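Probable methyltransferase (Bordetella pertussis, PDB 3KTY) probably methylates RNA with S-adenosyl-L-methionine as the methyl donor, the chain here being the SpoU-type methyltransferase domain of a longer TrmH-family protein. Local coordinates at residues A28-V42 / G61-L75. Residues are numbered along the deposited sequence; the frame is centred on the assembly and turned at random.
Sequences ARAIKTMGFGELVLV and GALDVLERAAVHDTL
Lys32 reaches across Ala62 to Gly61 where two helices meet in the alpha/beta SPOUT fold, at the edge of its parallel sheet. The small CB of Ala62 lets the lysine lie close: Lys32 CB passes it, and CD rests 3.6 Å from Ala62 CB. Beyond, Lys32 CE lies near both carboxylate oxygens of Asp64. The chain, extended from chi1 (-162°) through chi3, bends only at chi4, and Lys32 NZ gives a 2.8 Å hydrogen bond to Gly61 O, with a long salt bridge to Asp64 OD2. Gly61, at positive phi, leads into the helix N-terminus.

Val65, about one turn on from Ala62, packs between helix 28-33 and the segment leading into strand 39-42. Its branched side chain suits this place: CG1 sits between Ala28 CB (3.8 Å), Ile31 CD1 and Gly37 O, while CG2 turns to Gly37 CA.

Strand 39-42 pairs in parallel with edge strand 70-72, and strand 11-16 flanks its other side. Leu41 N bonds to Ala70 O at 2.9 Å, and His72 N returns to Leu41 O. Val40 CG1 touches the His72 ring edge at CD2.

Beside Gly37, a water bridges Gly37 O, Leu39 N and Val65 O. A side chain at Gly37 would crowd Arg68 NH1. The Arg68 guanidinium takes Glu38 OE2 at its edge, in plane, as a salt bridge, while Arg68 NH2 donates to Gly37 O at 3.1 Å from above the carbonyl plane.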
loop_
_atom_site.group_PDB
_atom_site.type_symbol
_atom_site.label_atom_id
_atom_site.label_comp_id
_atom_site.label_asym_id
_atom_site.label_seq_id
_atom_site.Cartn_x
_atom_site.Cartn_y
_atom_site.Cartn_z
ATOM N N ALA A 28 -4.488 11.883 3.035
ATOM C CA ALA A 28 -5.096 12.551 1.895
ATOM C C ALA A 28 -4.380 12.209 0.602
ATOM O O ALA A 28 -5.021 12.036 -0.440
ATOM C CB ALA A 28 -5.096 14.081 2.113
ATOM N N ARG A 29 -3.043 12.130 0.691
ATOM C CA ARG A 29 -2.182 11.864 -0.455
ATOM C C ARG A 29 -2.386 10.416 -0.845
ATOM O O ARG A 29 -2.664 10.094 -2.008
ATOM C CB ARG A 29 -0.704 12.144 -0.123
ATOM C CG ARG A 29 0.190 12.128 -1.344
ATOM C CD ARG A 29 1.709 12.261 -1.059
ATOM N NE ARG A 29 2.430 11.117 -1.625
ATOM C CZ ARG A 29 2.613 10.894 -2.932
ATOM N NH1 ARG A 29 3.257 9.802 -3.338
ATOM N NH2 ARG A 29 2.155 11.753 -3.841
ATOM N N ALA A 30 -2.264 9.532 0.130
ATOM C CA ALA A 30 -2.625 8.128 -0.127
ATOM C C ALA A 30 -3.921 7.981 -0.949
ATOM O O ALA A 30 -3.908 7.362 -2.005
ATOM C CB ALA A 30 -2.754 7.366 1.183
ATOM N N ILE A 31 -5.049 8.530 -0.491
ATOM C CA ILE A 31 -6.275 8.276 -1.268
ATOM C C ILE A 31 -6.308 8.969 -2.616
ATOM O O ILE A 31 -6.840 8.450 -3.589
ATOM C CB ILE A 31 -7.613 8.481 -0.487
ATOM C CG1 ILE A 31 -7.806 9.936 -0.065
ATOM C CG2 ILE A 31 -7.702 7.531 0.714
ATOM C CD1 ILE A 31 -9.167 10.166 0.549
ATOM N N LYS A 32 -5.725 10.146 -2.695
ATOM C CA LYS A 32 -5.708 10.778 -3.980
ATOM C C LYS A 32 -4.960 9.928 -4.998
ATOM O O LYS A 32 -5.390 9.846 -6.142
ATOM C CB LYS A 32 -5.106 12.177 -3.915
ATOM C CG LYS A 32 -5.478 12.985 -5.122
ATOM C CD LYS A 32 -4.974 14.397 -5.002
ATOM C CE LYS A 32 -5.564 15.280 -6.100
ATOM N NZ LYS A 32 -4.592 16.343 -6.470
ATOM N N THR A 33 -3.831 9.325 -4.602
ATOM C CA THR A 33 -3.060 8.532 -5.557
ATOM C C THR A 33 -3.854 7.367 -6.132
ATOM O O THR A 33 -3.520 6.853 -7.194
ATOM C CB THR A 33 -1.712 7.973 -4.992
ATOM O OG1 THR A 33 -1.962 6.935 -4.029
ATOM C CG2 THR A 33 -0.916 9.060 -4.369
HETATM N N MSE A 34 -4.862 6.927 -5.395
HETATM C CA MSE A 34 -5.758 5.866 -5.816
HETATM C C MSE A 34 -6.996 6.404 -6.523
HETATM O O MSE A 34 -7.875 5.654 -6.904
HETATM C CB MSE A 34 -6.158 4.990 -4.601
HETATM C CG MSE A 34 -4.929 4.215 -3.965
HETATM SE SE MSE A 34 -3.911 3.189 -5.348
HETATM C CE MSE A 34 -2.107 3.434 -4.638
ATOM N N GLY A 35 -7.075 7.712 -6.689
ATOM C CA GLY A 35 -8.209 8.293 -7.375
ATOM C C GLY A 35 -9.359 8.734 -6.478
ATOM O O GLY A 35 -10.384 9.143 -6.984
ATOM N N PHE A 36 -9.196 8.692 -5.162
ATOM C CA PHE A 36 -10.278 9.124 -4.281
ATOM C C PHE A 36 -10.102 10.539 -3.715
ATOM O O PHE A 36 -8.991 10.971 -3.414
ATOM C CB PHE A 36 -10.490 8.115 -3.165
ATOM C CG PHE A 36 -10.845 6.733 -3.665
ATOM C CD1 PHE A 36 -12.157 6.421 -4.012
ATOM C CD2 PHE A 36 -9.865 5.744 -3.817
ATOM C CE1 PHE A 36 -12.498 5.112 -4.485
ATOM C CE2 PHE A 36 -10.200 4.418 -4.286
ATOM C CZ PHE A 36 -11.516 4.112 -4.615
ATOM N N GLY A 37 -11.200 11.257 -3.539
ATOM C CA GLY A 37 -11.071 12.612 -3.039
ATOM C C GLY A 37 -11.745 12.904 -1.716
ATOM O O GLY A 37 -11.698 14.044 -1.254
ATOM N N GLU A 38 -12.375 11.889 -1.119
ATOM C CA GLU A 38 -13.263 12.073 0.032
ATOM C C GLU A 38 -12.717 11.548 1.352
ATOM O O GLU A 38 -12.796 10.353 1.662
ATOM C CB GLU A 38 -14.628 11.428 -0.242
ATOM C CG GLU A 38 -15.786 12.343 -0.052
ATOM C CD GLU A 38 -15.832 13.410 -1.115
ATOM O OE1 GLU A 38 -16.013 13.039 -2.300
ATOM O OE2 GLU A 38 -15.678 14.609 -0.768
ATOM N N LEU A 39 -12.214 12.465 2.157
ATOM C CA LEU A 39 -11.655 12.111 3.452
ATOM C C LEU A 39 -12.452 12.764 4.586
ATOM O O LEU A 39 -12.725 13.943 4.556
ATOM C CB LEU A 39 -10.203 12.563 3.535
ATOM C CG LEU A 39 -9.492 12.355 4.884
ATOM C CD1 LEU A 39 -9.156 10.905 5.150
ATOM C CD2 LEU A 39 -8.223 13.166 4.876
ATOM N N VAL A 40 -12.784 11.962 5.586
ATOM C CA VAL A 40 -13.568 12.377 6.699
ATOM C C VAL A 40 -12.855 12.063 8.008
ATOM O O VAL A 40 -12.366 10.957 8.214
ATOM C CB VAL A 40 -14.958 11.644 6.693
ATOM C CG1 VAL A 40 -15.799 12.134 7.887
ATOM C CG2 VAL A 40 -15.703 11.903 5.399
ATOM N N LEU A 41 -12.816 13.025 8.898
ATOM C CA LEU A 41 -12.255 12.829 10.227
ATOM C C LEU A 41 -13.344 12.855 11.299
ATOM O O LEU A 41 -14.182 13.744 11.293
ATOM C CB LEU A 41 -11.325 13.976 10.535
ATOM C CG LEU A 41 -10.108 14.243 9.621
ATOM C CD1 LEU A 41 -9.200 15.159 10.355
ATOM C CD2 LEU A 41 -9.384 12.956 9.325
ATOM N N VAL A 42 -13.324 11.894 12.217
ATOM C CA VAL A 42 -14.226 11.901 13.355
ATOM C C VAL A 42 -13.449 12.130 14.665
ATOM O O VAL A 42 -12.492 11.410 14.965
ATOM C CB VAL A 42 -15.016 10.583 13.446
ATOM C CG1 VAL A 42 -15.695 10.444 14.813
ATOM C CG2 VAL A 42 -16.037 10.492 12.307
ATOM N N GLY A 61 0.502 17.929 -3.082
ATOM C CA GLY A 61 -0.175 17.343 -4.228
ATOM C C GLY A 61 -1.666 17.123 -3.972
ATOM O O GLY A 61 -2.499 17.328 -4.851
ATOM N N ALA A 62 -1.995 16.695 -2.763
ATOM C CA ALA A 62 -3.374 16.385 -2.375
ATOM C C ALA A 62 -3.929 17.420 -1.385
ATOM O O ALA A 62 -4.753 17.107 -0.526
ATOM C CB ALA A 62 -3.440 14.998 -1.773
ATOM N N LEU A 63 -3.470 18.657 -1.505
ATOM C CA LEU A 63 -3.897 19.704 -0.580
ATOM C C LEU A 63 -5.390 19.996 -0.671
ATOM O O LEU A 63 -6.020 20.352 0.327
ATOM C CB LEU A 63 -3.113 20.976 -0.813
ATOM C CG LEU A 63 -2.391 21.306 0.483
ATOM C CD1 LEU A 63 -1.122 22.152 0.233
ATOM C CD2 LEU A 63 -3.372 21.981 1.466
ATOM N N ASP A 64 -5.924 19.862 -1.883
ATOM C CA ASP A 64 -7.351 19.954 -2.142
ATOM C C ASP A 64 -8.182 18.897 -1.391
ATOM O O ASP A 64 -9.232 19.202 -0.867
ATOM C CB ASP A 64 -7.609 19.864 -3.662
ATOM C CG ASP A 64 -7.168 18.512 -4.269
ATOM O OD1 ASP A 64 -7.612 18.196 -5.411
ATOM O OD2 ASP A 64 -6.397 17.768 -3.606
ATOM N N VAL A 65 -7.726 17.652 -1.358
ATOM C CA VAL A 65 -8.472 16.606 -0.681
ATOM C C VAL A 65 -8.500 16.960 0.792
ATOM O O VAL A 65 -9.505 16.751 1.497
ATOM C CB VAL A 65 -7.806 15.216 -0.904
ATOM C CG1 VAL A 65 -8.288 14.168 0.097
ATOM C CG2 VAL A 65 -8.053 14.742 -2.305
ATOM N N LEU A 66 -7.378 17.517 1.226
ATOM C CA LEU A 66 -7.111 17.852 2.606
ATOM C C LEU A 66 -7.958 19.024 3.069
ATOM O O LEU A 66 -8.489 19.003 4.159
ATOM C CB LEU A 66 -5.650 18.219 2.758
ATOM C CG LEU A 66 -5.287 18.520 4.206
ATOM C CD1 LEU A 66 -5.473 17.295 5.120
ATOM C CD2 LEU A 66 -3.849 19.084 4.300
ATOM N N GLU A 67 -8.073 20.043 2.227
ATOM C CA GLU A 67 -8.925 21.190 2.507
ATOM C C GLU A 67 -10.370 20.755 2.644
ATOM O O GLU A 67 -11.001 21.022 3.651
ATOM C CB GLU A 67 -8.829 22.214 1.386
ATOM C CG GLU A 67 -7.691 23.172 1.516
ATOM C CD GLU A 67 -7.255 23.740 0.171
ATOM O OE1 GLU A 67 -7.684 23.199 -0.880
ATOM O OE2 GLU A 67 -6.471 24.718 0.165
ATOM N N ARG A 68 -10.880 20.072 1.624
ATOM C CA ARG A 68 -12.278 19.646 1.584
ATOM C C ARG A 68 -12.688 18.601 2.608
ATOM O O ARG A 68 -13.860 18.268 2.690
ATOM C CB ARG A 68 -12.642 19.121 0.188
ATOM C CG ARG A 68 -12.594 20.202 -0.907
ATOM C CD ARG A 68 -13.025 19.651 -2.276
ATOM N NE ARG A 68 -12.065 18.689 -2.843
ATOM C CZ ARG A 68 -12.116 17.354 -2.732
ATOM N NH1 ARG A 68 -11.168 16.629 -3.315
ATOM N NH2 ARG A 68 -13.092 16.740 -2.057
ATOM N N ALA A 69 -11.738 18.042 3.354
ATOM C CA ALA A 69 -12.055 16.997 4.337
ATOM C C ALA A 69 -13.082 17.483 5.372
ATOM O O ALA A 69 -12.952 18.559 5.939
ATOM C CB ALA A 69 -10.811 16.559 5.044
ATOM N N ALA A 70 -14.084 16.665 5.627
ATOM C CA ALA A 70 -15.124 17.001 6.568
ATOM C C ALA A 70 -14.702 16.529 7.958
ATOM O O ALA A 70 -14.117 15.461 8.088
ATOM C CB ALA A 70 -16.424 16.309 6.125
ATOM N N VAL A 71 -14.976 17.327 8.995
ATOM C CA VAL A 71 -14.707 16.908 10.369
ATOM C C VAL A 71 -16.014 16.870 11.162
ATOM O O VAL A 71 -16.683 17.891 11.255
ATOM C CB VAL A 71 -13.765 17.904 11.139
ATOM C CG1 VAL A 71 -13.483 17.411 12.555
ATOM C CG2 VAL A 71 -12.489 18.129 10.413
ATOM N N HIS A 72 -16.315 15.733 11.786
ATOM C CA HIS A 72 -17.442 15.578 12.686
ATOM C C HIS A 72 -16.960 15.156 14.036
ATOM O O HIS A 72 -15.858 14.685 14.157
ATOM C CB HIS A 72 -18.354 14.522 12.156
ATOM C CG HIS A 72 -18.727 14.748 10.735
ATOM N ND1 HIS A 72 -19.479 15.836 10.341
ATOM C CD2 HIS A 72 -18.426 14.064 9.609
ATOM C CE1 HIS A 72 -19.658 15.791 9.033
ATOM N NE2 HIS A 72 -19.008 14.732 8.560
ATOM N N ASP A 73 -17.785 15.351 15.054
ATOM C CA ASP A 73 -17.458 14.883 16.383
ATOM C C ASP A 73 -17.854 13.433 16.588
ATOM O O ASP A 73 -17.346 12.759 17.491
ATOM C CB ASP A 73 -18.168 15.733 17.437
ATOM C CG ASP A 73 -17.636 17.173 17.511
ATOM O OD1 ASP A 73 -16.517 17.439 17.018
ATOM O OD2 ASP A 73 -18.347 18.042 18.068
ATOM N N THR A 74 -18.752 12.932 15.753
ATOM C CA THR A 74 -19.259 11.594 15.987
ATOM C C THR A 74 -19.259 10.733 14.712
ATOM O O THR A 74 -19.346 11.247 13.597
ATOM C CB THR A 74 -20.703 11.663 16.505
ATOM O OG1 THR A 74 -21.583 12.011 15.419
ATOM C CG2 THR A 74 -20.844 12.690 17.692
ATOM N N LEU A 75 -19.224 9.416 14.891
ATOM C CA LEU A 75 -19.174 8.513 13.757
ATOM C C LEU A 75 -20.593 8.447 13.162
ATOM O O LEU A 75 -20.809 8.369 11.939
ATOM C CB LEU A 75 -18.620 7.138 14.183
ATOM C CG LEU A 75 -18.423 6.073 13.068
ATOM C CD1 LEU A 75 -17.502 6.506 11.911
ATOM C CD2 LEU A 75 -17.939 4.745 13.615
HETATM O O HOH W 1 -11.766 15.120 1.185
#